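Local coordinates for protein exosome complex component Rrp41 (Archaeoglobus fulgidus, PDB 3M7N) that acts as the catalytic exosome subunit that degrades RNA from its 3' end and probably also synthesises heteromeric RNA tails, at residues E[9-14]-E[166-171]; E[74-79]-E[120-125]; E[110-115]-E[153-158]; E[160-165]-E[224-229]. The protein carries 1 engineered substitution. One frame throughout, in Å; residues are numbered along the deposited sequence.

Interaction 1 of 4, residues E[9-14]-E[166-171]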
# COMPACT_ATOMS: atom_id res chain seq x y z
N GLU E 9 -45.43 -14.27 -0.71
CA GLU E 9 -46.26 -15.34 -0.17
C GLU E 9 -46.33 -16.55 -1.10
O GLU E 9 -46.28 -17.70 -0.64
CB GLU E 9 -47.69 -14.85 0.13
N LYS E 10 -46.44 -16.31 -2.40
CA LYS E 10 -46.58 -17.41 -3.34
C LYS E 10 -45.32 -17.75 -4.13
O LYS E 10 -44.73 -18.79 -3.90
CB LYS E 10 -47.76 -17.18 -4.28
CG LYS E 10 -48.22 -18.46 -4.94
CD LYS E 10 -48.65 -19.50 -3.90
CE LYS E 10 -49.21 -20.73 -4.60
NZ LYS E 10 -49.70 -21.75 -3.65
N LEU E 11 -44.92 -16.88 -5.06
CA LEU E 11 -43.79 -17.16 -5.98
C LEU E 11 -44.15 -17.99 -7.21
O LEU E 11 -43.80 -17.63 -8.33
CB LEU E 11 -42.57 -17.79 -5.28
CG LEU E 11 -41.75 -16.94 -4.30
CD1 LEU E 11 -40.50 -17.68 -3.83
CD2 LEU E 11 -41.37 -15.61 -4.91
N ILE E 12 -44.83 -19.11 -7.02
CA ILE E 12 -45.35 -19.85 -8.17
C ILE E 12 -46.86 -20.03 -8.10
O ILE E 12 -47.38 -20.58 -7.13
CB ILE E 12 -44.64 -21.20 -8.36
CG1 ILE E 12 -43.14 -20.99 -8.58
CG2 ILE E 12 -45.23 -21.92 -9.58
CD1 ILE E 12 -42.37 -22.27 -8.84
N VAL E 13 -47.56 -19.55 -9.13
CA VAL E 13 -49.02 -19.69 -9.21
C VAL E 13 -49.43 -20.27 -10.56
O VAL E 13 -49.08 -19.73 -11.61
CB VAL E 13 -49.75 -18.34 -9.02
CG1 VAL E 13 -49.37 -17.71 -7.70
CG2 VAL E 13 -49.45 -17.39 -10.17
N ASP E 14 -50.19 -21.36 -10.53
CA ASP E 14 -50.64 -21.99 -11.76
C ASP E 14 -49.46 -22.25 -12.69
O ASP E 14 -49.53 -22.01 -13.90
CB ASP E 14 -51.70 -21.13 -12.45
CG ASP E 14 -52.98 -20.99 -11.62
OD1 ASP E 14 -53.58 -19.89 -11.63
OD2 ASP E 14 -53.38 -21.98 -10.96
N LYS E 166 -34.61 -22.26 -6.52
CA LYS E 166 -35.61 -23.18 -6.04
C LYS E 166 -36.70 -22.36 -5.37
O LYS E 166 -36.43 -21.60 -4.44
CB LYS E 166 -35.01 -24.21 -5.08
CG LYS E 166 -36.05 -25.19 -4.54
CD LYS E 166 -35.41 -26.27 -3.68
CE LYS E 166 -36.35 -26.83 -2.65
NZ LYS E 166 -35.61 -27.83 -1.82
N ALA E 167 -37.92 -22.50 -5.88
CA ALA E 167 -39.04 -21.69 -5.42
C ALA E 167 -40.27 -22.56 -5.18
O ALA E 167 -40.64 -23.38 -6.03
CB ALA E 167 -39.34 -20.60 -6.43
N ASP E 168 -40.89 -22.39 -4.02
CA ASP E 168 -42.05 -23.20 -3.64
C ASP E 168 -41.79 -24.66 -3.88
O ASP E 168 -42.69 -25.39 -4.27
CB ASP E 168 -43.28 -22.80 -4.44
CG ASP E 168 -43.75 -21.40 -4.13
OD1 ASP E 168 -44.49 -20.84 -4.97
OD2 ASP E 168 -43.40 -20.85 -3.06
N GLY E 169 -40.56 -25.09 -3.67
CA GLY E 169 -40.23 -26.49 -3.79
C GLY E 169 -39.87 -26.86 -5.21
O GLY E 169 -39.50 -28.00 -5.49
N GLN E 170 -39.97 -25.91 -6.12
CA GLN E 170 -39.73 -26.20 -7.53
C GLN E 170 -38.44 -25.57 -8.04
O GLN E 170 -38.16 -24.40 -7.76
CB GLN E 170 -40.92 -25.72 -8.36
CG GLN E 170 -40.58 -25.39 -9.81
CD GLN E 170 -40.86 -26.54 -10.78
OE1 GLN E 170 -39.94 -27.28 -11.19
NE2 GLN E 170 -42.13 -26.69 -11.16
N LEU E 171 -37.65 -26.35 -8.77
CA LEU E 171 -36.46 -25.83 -9.44
C LEU E 171 -36.87 -24.84 -10.53
O LEU E 171 -37.79 -25.10 -11.31
CB LEU E 171 -35.63 -26.96 -10.06
CG LEU E 171 -34.43 -27.51 -9.29
CD1 LEU E 171 -34.53 -27.31 -7.79
CD2 LEU E 171 -34.22 -28.97 -9.62

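Interaction 2 of 4, residues E[74-79]-E[120-125]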
# COMPACT_ATOMS: atom_id res chain seq x y z
N ILE E 74 -0.86 -13.98 -16.27
CA ILE E 74 -1.74 -13.99 -15.12
C ILE E 74 -3.06 -13.42 -15.57
O ILE E 74 -3.11 -12.65 -16.52
CB ILE E 74 -1.23 -13.14 -13.96
CG1 ILE E 74 -0.97 -11.71 -14.43
CG2 ILE E 74 0.02 -13.77 -13.36
CD1 ILE E 74 -0.60 -10.76 -13.32
N ILE E 75 -4.12 -13.81 -14.87
CA ILE E 75 -5.46 -13.33 -15.17
C ILE E 75 -6.00 -12.55 -14.00
O ILE E 75 -5.88 -12.96 -12.86
CB ILE E 75 -6.44 -14.50 -15.43
CG1 ILE E 75 -5.87 -15.47 -16.46
CG2 ILE E 75 -7.80 -13.96 -15.84
CD1 ILE E 75 -5.64 -14.85 -17.79
N ARG E 76 -6.63 -11.41 -14.29
CA ARG E 76 -7.26 -10.66 -13.23
C ARG E 76 -8.69 -10.40 -13.66
O ARG E 76 -8.99 -10.25 -14.84
CB ARG E 76 -6.48 -9.37 -12.94
CG ARG E 76 -5.01 -9.69 -12.62
CD ARG E 76 -4.24 -8.51 -12.12
NE ARG E 76 -3.51 -7.88 -13.21
CZ ARG E 76 -2.77 -6.79 -13.06
NH1 ARG E 76 -2.14 -6.28 -14.11
NH2 ARG E 76 -2.66 -6.21 -11.87
N TYR E 77 -9.59 -10.42 -12.70
CA TYR E 77 -10.98 -10.26 -13.02
C TYR E 77 -11.50 -9.47 -11.88
O TYR E 77 -11.29 -9.81 -10.72
CB TYR E 77 -11.66 -11.63 -13.12
CG TYR E 77 -13.13 -11.62 -13.48
CD1 TYR E 77 -13.57 -12.10 -14.72
CD2 TYR E 77 -14.08 -11.15 -12.59
CE1 TYR E 77 -14.91 -12.11 -15.06
CE2 TYR E 77 -15.41 -11.15 -12.92
CZ TYR E 77 -15.83 -11.64 -14.15
OH TYR E 77 -17.18 -11.66 -14.48
N ARG E 78 -12.17 -8.38 -12.20
CA ARG E 78 -12.73 -7.53 -11.18
C ARG E 78 -14.21 -7.37 -11.42
O ARG E 78 -14.63 -6.95 -12.50
CB ARG E 78 -12.03 -6.17 -11.18
CG ARG E 78 -12.46 -5.29 -10.02
CD ARG E 78 -11.64 -4.02 -9.96
NE ARG E 78 -12.27 -2.93 -10.70
CZ ARG E 78 -13.26 -2.20 -10.21
NH1 ARG E 78 -13.78 -1.20 -10.94
NH2 ARG E 78 -13.74 -2.47 -9.00
N TYR E 79 -14.99 -7.69 -10.41
CA TYR E 79 -16.42 -7.55 -10.44
C TYR E 79 -16.76 -6.37 -9.56
O TYR E 79 -16.39 -6.31 -8.39
CB TYR E 79 -17.06 -8.83 -9.89
CG TYR E 79 -18.53 -8.71 -9.55
CD1 TYR E 79 -19.52 -9.14 -10.44
CD2 TYR E 79 -18.94 -8.20 -8.32
CE1 TYR E 79 -20.89 -9.05 -10.11
CE2 TYR E 79 -20.29 -8.11 -7.98
CZ TYR E 79 -21.26 -8.54 -8.88
OH TYR E 79 -22.58 -8.43 -8.52
N ARG E 120 4.86 -13.73 -18.70
CA ARG E 120 5.19 -12.40 -18.20
C ARG E 120 4.21 -11.37 -18.71
O ARG E 120 4.58 -10.21 -18.89
CB ARG E 120 6.61 -11.99 -18.61
CG ARG E 120 7.68 -13.04 -18.33
CD ARG E 120 9.03 -12.60 -18.89
NE ARG E 120 8.94 -12.18 -20.28
CZ ARG E 120 9.11 -12.99 -21.33
NH1 ARG E 120 9.00 -12.51 -22.57
NH2 ARG E 120 9.38 -14.28 -21.15
N SER E 121 2.97 -11.78 -18.95
CA SER E 121 1.93 -10.84 -19.35
C SER E 121 0.76 -10.81 -18.38
O SER E 121 0.66 -11.65 -17.48
CB SER E 121 1.42 -11.15 -20.76
OG SER E 121 2.19 -10.47 -21.74
N ALA E 122 -0.10 -9.83 -18.55
CA ALA E 122 -1.36 -9.83 -17.83
C ALA E 122 -2.49 -9.71 -18.82
O ALA E 122 -2.40 -8.97 -19.81
CB ALA E 122 -1.41 -8.72 -16.81
N ILE E 123 -3.55 -10.47 -18.57
CA ILE E 123 -4.81 -10.27 -19.26
C ILE E 123 -5.81 -9.86 -18.21
O ILE E 123 -6.13 -10.65 -17.31
CB ILE E 123 -5.27 -11.56 -19.96
CG1 ILE E 123 -4.33 -11.88 -21.13
CG2 ILE E 123 -6.72 -11.43 -20.42
CD1 ILE E 123 -4.37 -13.32 -21.56
N ASP E 124 -6.30 -8.64 -18.32
CA ASP E 124 -7.16 -8.04 -17.30
C ASP E 124 -8.63 -7.99 -17.74
O ASP E 124 -8.95 -7.61 -18.87
CB ASP E 124 -6.68 -6.62 -16.97
CG ASP E 124 -5.28 -6.60 -16.36
OD1 ASP E 124 -4.59 -5.57 -16.50
OD2 ASP E 124 -4.87 -7.61 -15.74
N ILE E 125 -9.52 -8.36 -16.82
CA ILE E 125 -10.94 -8.43 -17.12
C ILE E 125 -11.74 -7.63 -16.10
O ILE E 125 -11.68 -7.90 -14.88
CB ILE E 125 -11.43 -9.88 -17.14
CG1 ILE E 125 -10.57 -10.69 -18.12
CG2 ILE E 125 -12.89 -9.95 -17.55
CD1 ILE E 125 -10.65 -12.18 -17.92

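Interaction 3 of 4, residues E[110-115]-E[153-158]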
# COMPACT_ATOMS: atom_id res chain seq x y z
N GLU E 110 -9.26 -18.93 -15.63
CA GLU E 110 -7.89 -19.46 -15.55
C GLU E 110 -7.92 -20.85 -16.11
O GLU E 110 -6.96 -21.32 -16.71
CB GLU E 110 -7.38 -19.49 -14.11
CG GLU E 110 -7.14 -18.11 -13.52
CD GLU E 110 -6.49 -18.15 -12.15
OE1 GLU E 110 -7.02 -18.82 -11.22
OE2 GLU E 110 -5.45 -17.49 -11.99
N ALA E 111 -9.07 -21.49 -15.93
CA ALA E 111 -9.31 -22.85 -16.40
C ALA E 111 -9.42 -22.98 -17.93
O ALA E 111 -9.50 -24.08 -18.45
CB ALA E 111 -10.58 -23.40 -15.72
N VAL E 112 -9.41 -21.85 -18.64
CA VAL E 112 -9.80 -21.86 -20.04
C VAL E 112 -8.94 -21.00 -20.99
O VAL E 112 -8.72 -21.37 -22.14
CB VAL E 112 -11.29 -21.50 -20.14
CG1 VAL E 112 -11.61 -20.86 -21.46
CG2 VAL E 112 -12.14 -22.75 -19.91
N ILE E 113 -8.47 -19.86 -20.52
CA ILE E 113 -7.57 -19.03 -21.31
C ILE E 113 -6.24 -19.76 -21.48
O ILE E 113 -5.71 -20.32 -20.54
CB ILE E 113 -7.32 -17.66 -20.63
CG1 ILE E 113 -8.58 -16.78 -20.75
CG2 ILE E 113 -6.11 -16.97 -21.23
CD1 ILE E 113 -8.66 -15.64 -19.75
N MET E 114 -5.72 -19.78 -22.71
CA MET E 114 -4.40 -20.37 -22.94
C MET E 114 -3.29 -19.40 -22.47
O MET E 114 -2.63 -18.75 -23.28
CB MET E 114 -4.22 -20.76 -24.41
CG MET E 114 -5.27 -21.75 -24.91
SD MET E 114 -5.07 -22.15 -26.65
CE MET E 114 -3.48 -22.98 -26.64
N LYS E 115 -3.10 -19.32 -21.17
CA LYS E 115 -2.18 -18.33 -20.62
C LYS E 115 -0.71 -18.63 -20.91
O LYS E 115 0.11 -17.72 -20.97
CB LYS E 115 -2.45 -18.10 -19.13
CG LYS E 115 -2.71 -19.36 -18.34
CD LYS E 115 -3.71 -19.09 -17.26
CE LYS E 115 -3.62 -20.11 -16.14
NZ LYS E 115 -4.38 -19.57 -14.96
N VAL E 153 -8.49 -13.34 -27.44
CA VAL E 153 -7.55 -14.10 -26.62
C VAL E 153 -7.88 -15.59 -26.67
O VAL E 153 -9.00 -16.00 -26.38
CB VAL E 153 -7.42 -13.54 -25.18
CG1 VAL E 153 -8.19 -12.25 -25.04
CG2 VAL E 153 -7.82 -14.56 -24.14
N PRO E 154 -6.89 -16.39 -27.06
CA PRO E 154 -7.04 -17.83 -27.29
C PRO E 154 -7.62 -18.54 -26.06
O PRO E 154 -7.17 -18.30 -24.94
CB PRO E 154 -5.61 -18.30 -27.57
CG PRO E 154 -4.94 -17.08 -28.13
CD PRO E 154 -5.53 -15.93 -27.35
N MET E 155 -8.61 -19.39 -26.29
CA MET E 155 -9.32 -20.07 -25.20
C MET E 155 -9.66 -21.50 -25.62
O MET E 155 -9.78 -21.79 -26.82
CB MET E 155 -10.61 -19.32 -24.84
CG MET E 155 -10.42 -18.12 -23.91
SD MET E 155 -11.84 -16.99 -23.88
CE MET E 155 -13.04 -17.85 -22.87
N LYS E 156 -9.81 -22.39 -24.64
CA LYS E 156 -10.20 -23.77 -24.91
C LYS E 156 -11.60 -23.80 -25.51
O LYS E 156 -11.91 -24.64 -26.35
CB LYS E 156 -10.19 -24.59 -23.62
CG LYS E 156 -8.83 -25.09 -23.19
CD LYS E 156 -8.88 -25.66 -21.78
CE LYS E 156 -7.48 -25.96 -21.24
NZ LYS E 156 -7.50 -26.49 -19.84
N GLY E 157 -12.44 -22.88 -25.07
CA GLY E 157 -13.79 -22.77 -25.56
C GLY E 157 -14.44 -21.62 -24.83
O GLY E 157 -13.77 -20.79 -24.25
N MET E 158 -15.76 -21.58 -24.84
CA MET E 158 -16.46 -20.47 -24.25
C MET E 158 -16.95 -20.76 -22.84
O MET E 158 -17.07 -21.91 -22.42
CB MET E 158 -17.62 -20.08 -25.15
CG MET E 158 -17.18 -19.16 -26.30
SD MET E 158 -17.58 -17.49 -25.80
CE MET E 158 -18.95 -17.91 -24.72
O HOH W 1 -8.19 -25.83 -17.26

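Interaction 4 of 4, residues E[160-165]-E[224-229]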
# COMPACT_ATOMS: atom_id res chain seq x y z
N THR E 160 -20.05 -20.17 -20.25
CA THR E 160 -21.45 -19.82 -20.28
C THR E 160 -22.04 -20.09 -18.91
O THR E 160 -21.72 -21.09 -18.25
CB THR E 160 -22.21 -20.60 -21.40
OG1 THR E 160 -21.51 -20.46 -22.65
CG2 THR E 160 -23.65 -20.10 -21.54
N SER E 161 -22.92 -19.22 -18.47
CA SER E 161 -23.27 -19.24 -17.07
C SER E 161 -24.75 -18.94 -16.83
O SER E 161 -25.31 -18.04 -17.45
CB SER E 161 -22.36 -18.22 -16.34
OG SER E 161 -22.75 -18.05 -14.99
N VAL E 162 -25.36 -19.71 -15.93
CA VAL E 162 -26.68 -19.42 -15.40
C VAL E 162 -26.81 -19.99 -14.00
O VAL E 162 -26.12 -20.94 -13.64
CB VAL E 162 -27.82 -20.16 -16.17
CG1 VAL E 162 -28.99 -19.22 -16.46
CG2 VAL E 162 -27.31 -20.83 -17.40
N ALA E 163 -27.75 -19.46 -13.23
CA ALA E 163 -28.09 -20.03 -11.94
C ALA E 163 -29.42 -20.78 -12.02
O ALA E 163 -30.28 -20.47 -12.84
CB ALA E 163 -28.19 -18.93 -10.88
N VAL E 164 -29.58 -21.79 -11.17
CA VAL E 164 -30.87 -22.41 -10.99
C VAL E 164 -31.29 -22.04 -9.59
O VAL E 164 -30.48 -22.12 -8.67
CB VAL E 164 -30.80 -23.94 -11.13
CG1 VAL E 164 -32.03 -24.59 -10.51
CG2 VAL E 164 -30.65 -24.34 -12.60
N GLY E 165 -32.54 -21.63 -9.44
CA GLY E 165 -33.09 -21.34 -8.13
C GLY E 165 -34.03 -22.44 -7.69
O GLY E 165 -34.22 -23.44 -8.37
N LYS E 224 -29.14 -27.05 -19.86
CA LYS E 224 -30.11 -26.68 -20.87
C LYS E 224 -30.11 -25.16 -21.11
O LYS E 224 -29.87 -24.69 -22.23
CB LYS E 224 -31.50 -27.18 -20.49
CG LYS E 224 -32.61 -26.65 -21.37
CD LYS E 224 -33.92 -27.37 -21.09
CE LYS E 224 -35.08 -26.77 -21.89
NZ LYS E 224 -36.38 -27.15 -21.25
N GLY E 225 -30.38 -24.39 -20.07
CA GLY E 225 -30.32 -22.94 -20.18
C GLY E 225 -28.97 -22.47 -20.71
O GLY E 225 -28.90 -21.58 -21.55
N ALA E 226 -27.89 -23.08 -20.23
CA ALA E 226 -26.54 -22.70 -20.68
C ALA E 226 -26.40 -22.83 -22.19
O ALA E 226 -25.82 -21.96 -22.84
CB ALA E 226 -25.46 -23.51 -19.95
N LEU E 227 -26.93 -23.91 -22.76
CA LEU E 227 -26.88 -24.09 -24.21
C LEU E 227 -27.67 -23.01 -24.94
O LEU E 227 -27.29 -22.59 -26.02
CB LEU E 227 -27.34 -25.48 -24.63
CG LEU E 227 -26.22 -26.50 -24.42
CD1 LEU E 227 -26.74 -27.93 -24.56
CD2 LEU E 227 -25.04 -26.23 -25.36
N GLN E 228 -28.78 -22.57 -24.36
CA GLN E 228 -29.56 -21.50 -24.97
C GLN E 228 -28.76 -20.19 -24.99
O GLN E 228 -28.57 -19.59 -26.05
CB GLN E 228 -30.92 -21.31 -24.25
CG GLN E 228 -31.87 -22.50 -24.43
CD GLN E 228 -33.26 -22.30 -23.81
OE1 GLN E 228 -34.22 -22.95 -24.23
NE2 GLN E 228 -33.37 -21.42 -22.83
N ILE E 229 -28.27 -19.76 -23.83
CA ILE E 229 -27.45 -18.55 -23.72
C ILE E 229 -26.25 -18.63 -24.65
O ILE E 229 -25.90 -17.66 -25.33
CB ILE E 229 -26.96 -18.34 -22.29
CG1 ILE E 229 -28.14 -18.16 -21.34
CG2 ILE E 229 -26.00 -17.14 -22.19
CD1 ILE E 229 -27.71 -18.11 -19.91

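Interaction 1 of 4, residues E[9-14]-E[166-171]
The backbone at Leu-11 and Ile-12 passes Ala-167 and Asp-168 without pairing with them as a strand, the closest CA atoms, those of Ile-12 and Asp-168, lying 6.5 Å apart. The carboxylate of Asp-168 spans this gap. Its OD1 accepts the amide N of Ile-12 at 2.7 Å, a bent bond with 141° at the hydrogen. OD1 is also modelled implausibly near the carbonyl of Lys-10, which makes the exact place of the carboxylate doubtful. Asp-168 holds CG beside its own backbone N (chi1 -66°), which carries the carboxylate to the Ile-12 amide; the side chains of Asp-168 and Ile-12 run past each other in opposite directions. Lys-10 NZ lies 5.5 Å from Asp-168 OD1 as modelled, so any attraction is probably weak. Asp-168 and Gly-169 form the corner of a type I' turn, the two-residue beta hairpin that links strand 158-167 to strand 170-173. Gly-169 has backbone angles at which a side chain would press against the preceding carbonyl. Glu-184 accepts the amide N of Gly-169 and, weakly, that of Asp-168. Next to the carboxylate the contact turns apolar. Ile-12 crosses Gln-170 at about a right angle, its CD1 meeting Gln-170 CG at 3.7 Å. Leu-11, which also packs on Leu-18, brings CD1 to within 4.1 Å of Ala-167 CB.

Interaction 2 of 4, residues E[74-79]-E[120-125]
Ile-74 to Tyr-77 pair in parallel register with Ala-122 to Ile-125, joining strand 74-81, outermost in the sheet within this chain, to strand 122-129. Helix 96-110 lies between them in the chain, giving a beta-alpha-beta crossover within the mixed sheet of the RNase PH core. Backbone bonds alternate along the pair, the straightest running from Ile-123 N to Ile-74 O at 3.0 Å and 173°. The tightly packed face holds Ile-75, Tyr-77, Ile-123 and Ile-125, with helices 96-110 and 136-150 touching Tyr-77. Ile-75 and Ile-123 stand side by side, CD1 of the former 4.0 Å from CB of the latter, while Ile-75 CG2 meets Ile-125 CD1. The face of Ile-74 and Arg-76 is more open and carries charge. Bent at chi3 (-96°), Arg-76 directs NE to Asp-124 OD2 at 2.9 Å in a salt bridge whose hydrogen bond is weak, the guanidinium and carboxylate planes being 70° apart. Its NH1 pairs with Glu-61, and Asp-124 OD1 with Arg-60. A leucine in place of Arg-76 would probably leave the neighbouring carboxylates of Asp-124 and Glu-61 with less positive charge to offset their repulsion. On the packed face, Tyr-77 CD1 rests 3.6 Å from Ile-125 CG2.

Interaction 3 of 4, residues E[110-115]-E[153-158]
A single beta bridge, Ile-113 to Met-155, ties together two loops that follow helices 96-110 and 136-150. Two backbone bonds flank it: Lys-156 N to Val-112 O at 2.9 Å, and a nearly straight one from Met-114 N to Pro-154 O, 171° at the hydrogen, with the donor above the carbonyl plane. Val-112 turns CG1 to the methyl end of Met-155, 3.6 Å from CE, which the bend at chi3 (77°) of the methionine curls back. Ile-113 crosses Met-155 obliquely, CG1 3.9 Å from CG, and sets the same branch 4.1 Å from Val-153 CG2. The bridge joins the segments that leave two helices packed on the same face of the five-stranded sheet of the RNase PH fold, and Ile-113 reaches on to Ile-75 of that sheet. An alanine in place of Ile-113 is likely to open a gap between Val-153, Met-155 and Ile-75. Met-114, centre of an inverse gamma turn, lays SD across Pro-154 at about a right angle. At the margin, Lys-156 extends along the Ala-111 carbonyl; a water bridges NZ (2.8 Å) and Ala-111 O, backing a weak direct bond. Leu-232 of the exonuclease 2 subunit packs on Val-112, while an aromatic residue of another neighbouring chain forms a hydrogen bond with Lys-156 O.

Interaction 4 of 4, residues E[160-165]-E[224-229]
Helix 212-248 lies across the four-stranded antiparallel sheet of the second RNase PH domain, and here its Gly-225, Ala-226 and Ile-229 meet Thr-160 and Val-162 of strand 158-167. The axes of the two short segments approach to 7.5 Å and make an angle of 137°. Glycine and alanine on the helix keep the surface low, so the strand's methyls reach its backbone. Val-162 CG2 sits over the Gly-225 to Ala-226 peptide, 3.7 Å from Ala-226 N, and also touches Ala-226 CB. Thr-160 has CG2 opposite its own backbone N and OG1 beside that N (chi1 -51°). This rotation presses CG2 close to Ala-226 O, at 3.1 Å, and against CB of Ile-229, while OG1 hydrogen-bonds Gln-233 NE2 one helical turn further on. Ile-229 slides past Thr-160 in the opposite direction, and its CD1 extends over the strand to 3.7 Å from Val-162 CG2 and 3.4 Å from Ser-161 O. The contact is thus held by apolar packing. Ser-161 points from the other face of the strand, where it packs on Thr-138 and Leu-141 of helix 136-150 and its OG hydrogen-bonds Phe-189 O. A strand sandwiched between helices in this way marks the alpha/beta layering of the RNase PH fold.

How the interactions relate
Interactions 2, 3 and 4 are buried, whereas interaction 1 lies at the periphery, its centre about 25 Å from that of the chain. Interactions 2 and 3 are neighbours, with centres about 12 Å apart: Ile-113 packs on Ile-75 and Ile-123, so the loop bridge of 3 continues the apolar side of the strand pair in 2. Interactions 1 and 4 share strand 158-167 and touch where Leu-171 meets Val-164. Backbone bonding dominates 2, which also carries an ion pair on its more open face, and organises 3; 4 rests on apolar side chains packed on each other and on the facing backbone, and 1 combines sparse apolar contacts with a carboxylate whose exact place is uncertain.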